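Local coordinates for protein putative protease (Parabacteroides distasonis ATCC 8503, PDB 3KD4) that is of unknown function but is regarded as a putative exported protease that carries regions of the DUF3857 and DUF3858 families, at residues K231-A234 against Q235-D239; N243-E246 against K247-I250; I250-D253 against H254-N258; T272-I276 against D277-R281; T347-G350 against G351-K354. One frame throughout, in Å; residues are numbered along the deposited sequence. Where two conformers were deposited one is given.

How the contacts relate
Contacts 1 to 4 lie in the helical part of one globular region, and contact 5 is set apart on the neighbouring sheet. Contacts 2 and 3 are successive turns of helix 244-258, share Ile-250 and have centres about 11 Å apart. Both touch contact 1 on helix 228-238, whose centre is about 12 Å from each: Thr-238 packs on Lys-247 of contact 2, and Ala-234 and Thr-238 pack on Ile-251 of contact 3. Contact 4, at the start of helix 276-282, reaches contact 1 through Leu-280 and Phe-233, with centres about 17 Å apart. Contact 5 touches none of them; its centre is about 25 Å from contacts 2 and 3. A glycerol, probably from the crystallisation liquor, borders Leu-352, and glycerol also lies near Leu-256.

Contact 1. Residues K231-A234 against Q235-D239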
# COMPACT_ATOMS: atom_id res chain seq x y z
N LYS A 231 -6.09 29.66 0.67
CA LYS A 231 -7.50 29.97 0.88
C LYS A 231 -8.00 31.03 -0.11
O LYS A 231 -9.07 30.90 -0.66
CB LYS A 231 -7.73 30.46 2.30
CG LYS A 231 -7.52 29.37 3.37
CD LYS A 231 -7.39 30.00 4.75
CE LYS A 231 -7.22 28.93 5.83
NZ LYS A 231 -6.97 29.54 7.17
N THR A 232 -7.23 32.08 -0.30
CA THR A 232 -7.64 33.18 -1.18
C THR A 232 -7.72 32.66 -2.58
O THR A 232 -8.71 32.89 -3.26
CB THR A 232 -6.71 34.40 -1.07
OG1 THR A 232 -6.70 34.86 0.29
CG2 THR A 232 -7.17 35.55 -2.01
N PHE A 233 -6.70 31.91 -3.00
CA PHE A 233 -6.68 31.30 -4.35
C PHE A 233 -7.88 30.39 -4.59
O PHE A 233 -8.46 30.41 -5.68
CB PHE A 233 -5.38 30.53 -4.53
CG PHE A 233 -5.06 30.11 -5.95
CD1 PHE A 233 -5.57 30.75 -7.08
CD2 PHE A 233 -4.18 29.07 -6.15
CE1 PHE A 233 -5.21 30.33 -8.35
CE2 PHE A 233 -3.82 28.65 -7.43
CZ PHE A 233 -4.33 29.30 -8.53
N ALA A 234 -8.24 29.59 -3.58
CA ALA A 234 -9.38 28.66 -3.66
C ALA A 234 -10.66 29.44 -3.94
O ALA A 234 -11.46 29.06 -4.80
CB ALA A 234 -9.52 27.84 -2.33
N GLN A 235 -10.82 30.55 -3.23
CA GLN A 235 -11.97 31.43 -3.43
C GLN A 235 -11.99 32.09 -4.81
O GLN A 235 -13.00 32.02 -5.51
CB GLN A 235 -12.03 32.49 -2.33
CG GLN A 235 -12.21 31.85 -0.95
CD GLN A 235 -12.07 32.85 0.17
OE1 GLN A 235 -11.55 33.96 -0.01
NE2 GLN A 235 -12.54 32.46 1.34
N PHE A 236 -10.87 32.65 -5.24
CA PHE A 236 -10.78 33.19 -6.59
C PHE A 236 -11.10 32.15 -7.64
O PHE A 236 -11.78 32.44 -8.61
CB PHE A 236 -9.38 33.76 -6.88
CG PHE A 236 -9.03 34.98 -6.08
CD1 PHE A 236 -9.99 35.74 -5.46
CD2 PHE A 236 -7.72 35.39 -6.01
CE1 PHE A 236 -9.63 36.89 -4.74
CE2 PHE A 236 -7.36 36.54 -5.31
CZ PHE A 236 -8.31 37.28 -4.68
N LEU A 237 -10.62 30.92 -7.45
CA LEU A 237 -10.79 29.87 -8.44
C LEU A 237 -12.23 29.43 -8.58
O LEU A 237 -12.61 28.92 -9.63
CB LEU A 237 -9.96 28.63 -8.08
CG LEU A 237 -8.50 28.67 -8.47
CD1 LEU A 237 -7.72 27.59 -7.70
CD2 LEU A 237 -8.33 28.57 -10.00
N THR A 238 -13.02 29.58 -7.52
CA THR A 238 -14.35 29.02 -7.49
C THR A 238 -15.45 30.08 -7.37
O THR A 238 -16.60 29.75 -7.19
CB THR A 238 -14.50 28.02 -6.32
OG1 THR A 238 -14.23 28.68 -5.09
CG2 THR A 238 -13.54 26.86 -6.46
N ASP A 239 -15.06 31.36 -7.46
CA ASP A 239 -16.04 32.43 -7.29
C ASP A 239 -17.12 32.45 -8.39
O ASP A 239 -18.26 32.75 -8.09
CB ASP A 239 -15.38 33.81 -7.12
CG ASP A 239 -14.71 34.32 -8.38
OD1 ASP A 239 -15.10 33.92 -9.50
OD2 ASP A 239 -13.79 35.16 -8.25
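The carbonyl oxygen of Ala-234 is gripped twice by Thr-238: OG1 donates to Ala-234 O over 2.8 Å, while Thr-238 N makes a weak, bent bond to the same oxygen. The hydroxyl reaches back along the helix because chi1 of 59° sets OG1 between the backbone N and the carbonyl carbon of its own residue. Earlier in this stretch the backbone is regular, as in the bond from Phe-236 N to Thr-232 O, 2.9 Å long.

Two CH-pi contacts run along the same turns. Leu-237 lays CD1 almost squarely over the centre of the Phe-233 ring, 3.7 Å from the centroid and only 8° off the normal, with CG packing beside CE1. The Thr-232 methyl CG2 instead sits toward the rim of the Phe-236 ring, nearest CZ at 3.4 Å. Thr-232 and Phe-236 lie alongside each other and point the same way; the threonine OG1 is turned back to the carbonyl of Tyr-228. Gln-235 stretches along the helix with CG against Lys-231 O, and its amide nitrogen goes on to Ala-300 O.

Phe-233 also meets the His-254 ring in an edge-to-face pair, and Ala-234 packs on Ile-251 and Met-297. The whole is typical of the last turns of an alpha-helix, with i to i+4 side-chain pairs and a threonine hydroxyl returned to the carbonyl four residues earlier.

Contact 2. Residues N243-E246 against K247-I250; sequences NEQE and KVNI
Gln-245 and Asn-249, one turn apart, join their side-chain amides: NE2 of Gln-245 donates to OD1 of Asn-249 over 2.9 Å. The acceptor lies in the plane of the glutamine amide, whereas the donor stands 35° out of the asparagine carbonyl plane, and the two amide planes are turned 33° apart. The glutamine can bend over in this way because its CG stands opposite the backbone N (chi1 -176°) and the chain folds at chi2. Asn-249 OD1 accepts from Arg-252 NH1 as well, and Gln-245 OE1 is taken by Gln-339 NE2, which should fix the rotation of both amides.

The tight side of the contact is the one that holds Val-248. This buried residue sets CG2 against Glu-244 O at 3.6 Å, and its backbone N bonds to that oxygen over 3.1 Å. At the outer end Asn-243 is the exposed N-cap: its OD1 receives Glu-246 N at 2.8 Å, nearly in line with the C=O bond, while Lys-247 N makes a weak bond to Asn-243 O. Looser still is the flank of Glu-246, an extended chain whose OE2 comes no nearer to Ile-250 CD1 than 3.8 Å. Glu-244 and Lys-247 do not pair either, their OE2 and NZ being 6.3 Å apart; Glu-244 OE1 accepts from Asp-335 N, and Lys-247 NZ bonds to Ala-301 O.

In the first turns of helix 244-258, Val-248 rests on strands 327-334 and 337-341, while Lys-247 and Ile-250 lean on Thr-238 and Leu-237, respectively, of helix 228-238.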
# COMPACT_ATOMS: atom_id res chain seq x y z
N ASN A 243 -22.59 25.32 -9.07
CA ASN A 243 -22.86 24.36 -8.01
C ASN A 243 -21.62 23.93 -7.21
O ASN A 243 -20.46 24.12 -7.62
CB ASN A 243 -23.62 23.17 -8.59
CG ASN A 243 -22.85 22.44 -9.66
OD1 ASN A 243 -21.70 22.08 -9.48
ND2 ASN A 243 -23.51 22.20 -10.78
N GLU A 244 -21.90 23.34 -6.06
CA GLU A 244 -20.83 22.89 -5.17
C GLU A 244 -19.94 21.83 -5.80
O GLU A 244 -18.74 21.82 -5.55
CB GLU A 244 -21.44 22.38 -3.89
CG GLU A 244 -21.96 23.50 -3.06
CD GLU A 244 -22.45 23.04 -1.70
OE1 GLU A 244 -22.21 21.86 -1.33
OE2 GLU A 244 -23.07 23.88 -1.00
N GLN A 245 -20.50 20.97 -6.65
CA GLN A 245 -19.71 19.94 -7.25
C GLN A 245 -18.64 20.55 -8.17
O GLN A 245 -17.51 20.05 -8.25
CB GLN A 245 -20.58 18.95 -8.01
CG GLN A 245 -19.79 17.76 -8.59
CD GLN A 245 -19.15 16.91 -7.51
OE1 GLN A 245 -19.85 16.39 -6.66
NE2 GLN A 245 -17.83 16.78 -7.53
N GLU A 246 -19.01 21.62 -8.87
CA GLU A 246 -18.10 22.25 -9.81
C GLU A 246 -16.92 22.79 -9.00
O GLU A 246 -15.79 22.69 -9.42
CB GLU A 246 -18.81 23.39 -10.58
CG GLU A 246 -17.88 24.09 -11.55
CD GLU A 246 -18.53 25.21 -12.34
OE1 GLU A 246 -19.78 25.21 -12.48
OE2 GLU A 246 -17.79 26.10 -12.81
N LYS A 247 -17.20 23.37 -7.84
CA LYS A 247 -16.15 23.90 -6.99
C LYS A 247 -15.16 22.83 -6.55
O LYS A 247 -13.94 23.06 -6.59
CB LYS A 247 -16.73 24.57 -5.77
CG LYS A 247 -17.58 25.78 -6.05
CD LYS A 247 -18.01 26.34 -4.72
CE LYS A 247 -18.76 27.63 -4.83
NZ LYS A 247 -19.01 28.10 -3.42
N VAL A 248 -15.67 21.67 -6.14
CA VAL A 248 -14.80 20.55 -5.77
C VAL A 248 -13.94 20.17 -6.98
O VAL A 248 -12.72 19.99 -6.88
CB VAL A 248 -15.60 19.30 -5.25
CG1 VAL A 248 -14.66 18.08 -5.06
CG2 VAL A 248 -16.37 19.64 -3.95
N ASN A 249 -14.56 20.06 -8.15
CA ASN A 249 -13.82 19.65 -9.35
C ASN A 249 -12.71 20.62 -9.71
O ASN A 249 -11.61 20.20 -10.05
CB ASN A 249 -14.76 19.51 -10.53
CG ASN A 249 -15.85 18.48 -10.30
OD1 ASN A 249 -15.73 17.60 -9.43
ND2 ASN A 249 -16.91 18.57 -11.09
N ILE A 250 -13.00 21.91 -9.61
CA ILE A 250 -12.01 22.94 -9.91
C ILE A 250 -10.79 22.79 -8.97
O ILE A 250 -9.64 22.74 -9.42
CB ILE A 250 -12.63 24.35 -9.82
CG1 ILE A 250 -13.59 24.58 -11.01
CG2 ILE A 250 -11.53 25.43 -9.80
CD1 ILE A 250 -14.49 25.85 -10.90

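Contact 3. Residues I250-D253 against H254-N258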
# COMPACT_ATOMS: atom_id res chain seq x y z
N ILE A 250 -13.00 21.91 -9.61
CA ILE A 250 -12.01 22.94 -9.91
C ILE A 250 -10.79 22.79 -8.97
O ILE A 250 -9.64 22.74 -9.42
CB ILE A 250 -12.63 24.35 -9.82
CG1 ILE A 250 -13.59 24.58 -11.01
CG2 ILE A 250 -11.53 25.43 -9.80
CD1 ILE A 250 -14.49 25.85 -10.90
N ILE A 251 -11.06 22.64 -7.67
CA ILE A 251 -9.99 22.57 -6.68
C ILE A 251 -9.18 21.28 -6.85
O ILE A 251 -7.95 21.30 -6.98
CB ILE A 251 -10.53 22.71 -5.24
CG1 ILE A 251 -11.23 24.07 -5.04
CG2 ILE A 251 -9.38 22.50 -4.20
CD1 ILE A 251 -10.36 25.29 -5.20
N ARG A 252 -9.87 20.15 -6.87
CA ARG A 252 -9.24 18.85 -7.08
C ARG A 252 -8.38 18.82 -8.35
O ARG A 252 -7.25 18.37 -8.33
CB ARG A 252 -10.31 17.76 -7.17
CG ARG A 252 -9.80 16.35 -7.08
CD ARG A 252 -10.90 15.34 -7.44
NE ARG A 252 -11.35 15.60 -8.79
CZ ARG A 252 -12.55 16.05 -9.15
NH1 ARG A 252 -13.53 16.23 -8.25
NH2 ARG A 252 -12.79 16.30 -10.44
N ASP A 253 -8.93 19.30 -9.46
CA ASP A 253 -8.21 19.27 -10.73
C ASP A 253 -7.03 20.21 -10.70
O ASP A 253 -5.97 19.87 -11.22
CB ASP A 253 -9.13 19.64 -11.90
CG ASP A 253 -10.17 18.57 -12.18
OD1 ASP A 253 -9.99 17.42 -11.70
OD2 ASP A 253 -11.17 18.86 -12.86
N HIS A 254 -7.19 21.39 -10.11
CA HIS A 254 -6.04 22.26 -9.98
C HIS A 254 -4.88 21.58 -9.26
O HIS A 254 -3.73 21.68 -9.70
CB HIS A 254 -6.35 23.55 -9.25
CG HIS A 254 -5.18 24.49 -9.24
ND1 HIS A 254 -4.89 25.30 -10.32
CD2 HIS A 254 -4.21 24.70 -8.33
CE1 HIS A 254 -3.79 25.99 -10.06
NE2 HIS A 254 -3.37 25.65 -8.85
N ILE A 255 -5.19 20.89 -8.16
CA ILE A 255 -4.16 20.22 -7.40
C ILE A 255 -3.57 19.04 -8.16
O ILE A 255 -2.35 18.92 -8.26
CB ILE A 255 -4.63 19.81 -5.96
CG1 ILE A 255 -4.77 21.08 -5.12
CG2 ILE A 255 -3.57 18.91 -5.33
CD1 ILE A 255 -5.75 21.03 -3.96
N LEU A 256 -4.43 18.20 -8.72
CA LEU A 256 -3.97 17.06 -9.52
C LEU A 256 -3.10 17.51 -10.68
O LEU A 256 -2.12 16.86 -10.99
CB LEU A 256 -5.16 16.29 -10.11
CG LEU A 256 -6.06 15.42 -9.24
CD1 LEU A 256 -7.26 14.92 -10.10
CD2 LEU A 256 -5.28 14.25 -8.67
N ASN A 257 -3.46 18.60 -11.33
CA ASN A 257 -2.73 19.05 -12.52
C ASN A 257 -1.45 19.78 -12.22
O ASN A 257 -0.63 19.90 -13.08
CB ASN A 257 -3.61 19.96 -13.39
CG ASN A 257 -4.74 19.20 -14.06
OD1 ASN A 257 -4.67 17.97 -14.20
ND2 ASN A 257 -5.80 19.91 -14.45
N ASN A 258 -1.28 20.27 -11.00
CA ASN A 258 -0.17 21.15 -10.71
C ASN A 258 0.78 20.70 -9.62
O ASN A 258 1.81 21.31 -9.45
CB ASN A 258 -0.73 22.55 -10.42
CG ASN A 258 -1.31 23.19 -11.66
OD1 ASN A 258 -0.57 23.67 -12.48
ND2 ASN A 258 -2.62 23.14 -11.83
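Arg-252 and Leu-256 run side by side, pointing the same way, with Arg-252 CG 4.2 Å from Leu-256 CD1. The arginine leaves the helix with chi1 at -167°, its CG beside the carbonyl carbon, and the bend at chi3 turns the guanidinium back toward Asn-249 and Asp-253; the leucine methyl CD1 lies near its plane, beyond the NE edge. NH2 reaches Asp-253 OD1 at 3.3 Å, a weak and bent link within a salt bridge, and NH1 bonds to Asn-249.

Ile-251 and Ile-255 make the apolar pair: CG2 of the first meets CD1 of the second at 3.9 Å, and both touch Leu-294 of helix 287-300. These are i to i+4 pairs on two sides of one helix, 244-258, which packs with helices 228-238 and 287-300, consistent with a transglutaminase-like fold.

At the C-terminal end Asn-258 folds its amide back over the last turn. ND2 donates to His-254 O over 2.8 Å, lying in the carbonyl plane on a lone pair, and rests 3.4 Å above the imidazole plane of His-254, toward the rim. Asn-257 lays its CG against Asp-253 O, and the bond to this oxygen, 2.8 Å long, comes from the backbone N of Asn-257.

Contact 4. Residues T272-I276 against D277-R281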
# COMPACT_ATOMS: atom_id res chain seq x y z
N THR A 272 5.02 16.11 10.06
CA THR A 272 4.35 17.38 9.75
C THR A 272 4.57 17.74 8.29
O THR A 272 4.87 16.85 7.46
CB THR A 272 4.69 18.53 10.77
OG1 THR A 272 3.86 19.71 10.53
CG2 THR A 272 6.17 18.87 10.70
N VAL A 273 4.23 18.98 7.98
CA VAL A 273 4.09 19.46 6.62
C VAL A 273 4.88 20.72 6.50
O VAL A 273 5.14 21.37 7.50
CB VAL A 273 2.61 19.75 6.29
CG1 VAL A 273 1.83 18.43 6.12
CG2 VAL A 273 1.93 20.72 7.34
N ARG A 274 5.30 21.05 5.28
CA ARG A 274 5.79 22.39 5.03
C ARG A 274 4.63 23.33 5.17
O ARG A 274 3.45 22.95 5.13
CB ARG A 274 6.39 22.54 3.64
CG ARG A 274 7.72 21.82 3.48
CD ARG A 274 8.14 21.84 2.02
NE ARG A 274 7.30 20.96 1.23
CZ ARG A 274 7.06 21.09 -0.07
NH1 ARG A 274 7.62 22.04 -0.81
NH2 ARG A 274 6.25 20.22 -0.65
N ASP A 275 4.96 24.60 5.34
CA ASP A 275 3.97 25.63 5.29
C ASP A 275 3.09 25.44 4.05
O ASP A 275 3.61 25.31 2.95
CB ASP A 275 4.71 26.94 5.22
CG ASP A 275 3.80 28.07 5.05
OD1 ASP A 275 3.27 28.50 6.08
OD2 ASP A 275 3.61 28.49 3.90
N ILE A 276 1.77 25.45 4.21
CA ILE A 276 0.89 25.01 3.13
C ILE A 276 0.95 25.90 1.86
O ILE A 276 0.86 25.39 0.74
CB ILE A 276 -0.54 24.80 3.64
CG1 ILE A 276 -0.57 23.53 4.47
CG2 ILE A 276 -1.51 24.47 2.52
CD1 ILE A 276 -0.43 22.24 3.61
N ASP A 277 1.13 27.21 2.04
CA ASP A 277 1.35 28.11 0.89
C ASP A 277 2.65 27.79 0.13
O ASP A 277 2.74 27.97 -1.06
CB ASP A 277 1.35 29.58 1.32
CG ASP A 277 -0.04 30.09 1.66
OD1 ASP A 277 -1.07 29.37 1.48
OD2 ASP A 277 -0.11 31.25 2.14
N THR A 278 3.66 27.31 0.84
CA THR A 278 4.92 26.91 0.23
C THR A 278 4.73 25.63 -0.58
O THR A 278 5.31 25.48 -1.65
CB THR A 278 5.96 26.64 1.32
OG1 THR A 278 6.16 27.85 2.05
CG2 THR A 278 7.28 26.18 0.76
N VAL A 279 3.93 24.69 -0.05
CA VAL A 279 3.58 23.47 -0.79
C VAL A 279 2.97 23.89 -2.11
O VAL A 279 3.45 23.50 -3.17
CB VAL A 279 2.57 22.56 -0.02
CG1 VAL A 279 2.15 21.39 -0.90
CG2 VAL A 279 3.19 22.06 1.26
N LEU A 280 1.92 24.69 -2.01
CA LEU A 280 1.19 25.21 -3.16
C LEU A 280 2.18 25.77 -4.21
O LEU A 280 2.23 25.27 -5.32
CB LEU A 280 0.15 26.25 -2.70
CG LEU A 280 -0.73 26.97 -3.75
CD1 LEU A 280 -1.72 26.01 -4.43
CD2 LEU A 280 -1.46 28.15 -3.13
N ARG A 281 3.03 26.71 -3.82
CA ARG A 281 4.01 27.28 -4.77
C ARG A 281 5.06 26.31 -5.33
O ARG A 281 5.53 26.51 -6.44
CB ARG A 281 4.71 28.49 -4.16
CG ARG A 281 3.78 29.70 -4.04
CD ARG A 281 4.49 30.94 -3.51
NE ARG A 281 4.88 30.79 -2.11
CZ ARG A 281 4.21 31.25 -1.05
NH1 ARG A 281 3.07 31.92 -1.18
NH2 ARG A 281 4.69 31.04 0.17
O HOH W 1 0.57 28.96 4.82
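Asp-275 and Thr-278 cross at about a right angle, and one carboxylate oxygen takes two donors. Thr-278 N reaches Asp-275 OD2 over 3.3 Å and Thr-278 OG1 reaches it over 3.2 Å; both come from the anti side, one from each face of the carboxylate plane. Asp-275 is the N-cap residue of helix 276-282, and a trans first torsion (chi1 175°) brings its OD2 to Thr-278. Its other oxygen, OD1, accepts from a water 3.0 Å away that in turn receives a weak bond from Asp-277 N. The carboxylate thus takes one N-H of the first turn directly and a second weakly by way of the water, a position where a negative charge would be expected to suit the helix dipole.

Arg-274 approaches Val-279 obliquely instead. Methyl CG2 of the valine lies over one face of the guanidinium, 3.8 Å above its plane and toward the rim, and CG2 also meets Arg-274 CB. The charged end is held beyond by Glu-289 and by the Tyr-284 carbonyl.

Around this start, Ile-276 packs on Leu-293 of helix 287-300, Leu-280 lies on Glu-229 and Ser-230, and Asp-277 accepts from Ser-230 OG and Glu-229 N of helix 228-238.

Contact 5. Residues T347-G350 against G351-K354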
# COMPACT_ATOMS: atom_id res chain seq x y z
N THR A 347 -14.01 3.54 -1.41
CA THR A 347 -15.07 2.54 -1.55
C THR A 347 -14.62 1.26 -2.29
O THR A 347 -15.38 0.28 -2.37
CB THR A 347 -16.29 3.17 -2.25
OG1 THR A 347 -15.88 3.71 -3.53
CG2 THR A 347 -16.89 4.30 -1.37
N ASN A 348 -13.38 1.22 -2.80
CA ASN A 348 -12.85 -0.03 -3.35
C ASN A 348 -12.63 -1.07 -2.27
O ASN A 348 -13.03 -2.22 -2.41
CB ASN A 348 -11.55 0.18 -4.15
CG ASN A 348 -11.79 0.79 -5.49
OD1 ASN A 348 -12.89 1.22 -5.82
ND2 ASN A 348 -10.75 0.81 -6.30
N ARG A 349 -12.00 -0.67 -1.18
CA ARG A 349 -11.76 -1.60 -0.08
C ARG A 349 -12.84 -1.50 0.99
O ARG A 349 -13.02 -2.41 1.80
CB ARG A 349 -10.36 -1.37 0.50
CG ARG A 349 -9.20 -1.64 -0.49
CD ARG A 349 -7.85 -1.25 0.12
NE ARG A 349 -7.67 -1.89 1.42
CZ ARG A 349 -7.37 -3.17 1.60
NH1 ARG A 349 -7.17 -3.98 0.56
NH2 ARG A 349 -7.27 -3.67 2.83
N GLY A 350 -13.56 -0.39 1.02
CA GLY A 350 -14.65 -0.22 1.95
C GLY A 350 -14.29 -0.56 3.38
O GLY A 350 -13.28 -0.07 3.92
N GLY A 351 -15.11 -1.43 3.97
CA GLY A 351 -14.95 -1.88 5.33
C GLY A 351 -13.80 -2.85 5.60
O GLY A 351 -13.63 -3.26 6.74
N LEU A 352 -12.96 -3.17 4.62
CA LEU A 352 -11.71 -3.88 4.90
C LEU A 352 -10.78 -3.03 5.80
O LEU A 352 -9.98 -3.55 6.54
CB LEU A 352 -11.00 -4.25 3.61
CG LEU A 352 -11.64 -5.37 2.77
CD1 LEU A 352 -10.73 -5.73 1.61
CD2 LEU A 352 -11.92 -6.60 3.63
N ASP A 353 -10.92 -1.71 5.72
CA ASP A 353 -10.07 -0.78 6.44
C ASP A 353 -10.91 0.06 7.40
O ASP A 353 -12.11 0.14 7.27
CB ASP A 353 -9.38 0.16 5.46
CG ASP A 353 -8.43 -0.58 4.50
OD1 ASP A 353 -7.96 -1.69 4.83
OD2 ASP A 353 -8.20 -0.05 3.41
N LYS A 354 -10.22 0.69 8.34
CA LYS A 354 -10.85 1.58 9.31
C LYS A 354 -10.47 2.99 8.93
O LYS A 354 -9.29 3.31 8.77
CB LYS A 354 -10.36 1.23 10.72
CG LYS A 354 -11.23 0.20 11.42
CD LYS A 354 -10.58 -0.33 12.71
CE LYS A 354 -11.40 -1.50 13.29
NZ LYS A 354 -11.09 -1.67 14.73
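Gly-351 follows Gly-350 in a tight reversal closed by a bond from Leu-352 N to Arg-349 O, 2.9 Å long. Gly-350 has phi 50° and psi -128°, and Gly-351 lies in the right-handed helical region, so the two occupy the corner positions of a type II' beta turn. The first corner, with its positive phi, is one that glycine usually takes in such turns.

Leu-352 comes next and sends its side chain back across the arginine at about a right angle. CB touches Arg-349 O at 3.3 Å, and CD1 lies 3.9 Å above the guanidinium plane, toward its rim, covering part of that face. Its carbonyl oxygen bonds to a bound glycerol, probably from the crystallisation liquor.

Asp-353 forms the salt bridge of the turn. Arg-349 grips its carboxylate side-on with two nitrogens: NE to OD2 at 2.8 Å and NH2 to OD1 at 2.9 Å, each on the syn side and close to the guanidinium plane. The carboxylate plane is tilted 29° from that of the guanidinium. The arginine chain bends at chi3, bringing NE and NH2 round to the aspartate. One carboxylate thus fixes the rotation of the whole group, while NH1 goes to Glu-418 in a second salt bridge. The backbone adds a weak bond of 3.4 Å from Asp-353 N to Gly-350 O.

The turn carries the chain from the short helix 346-349 into strand 353-357, which lies between strands 305-312 and 362-363 in the antiparallel sheet and is tied there by the backbone pairing of Lys-354 with Tyr-311.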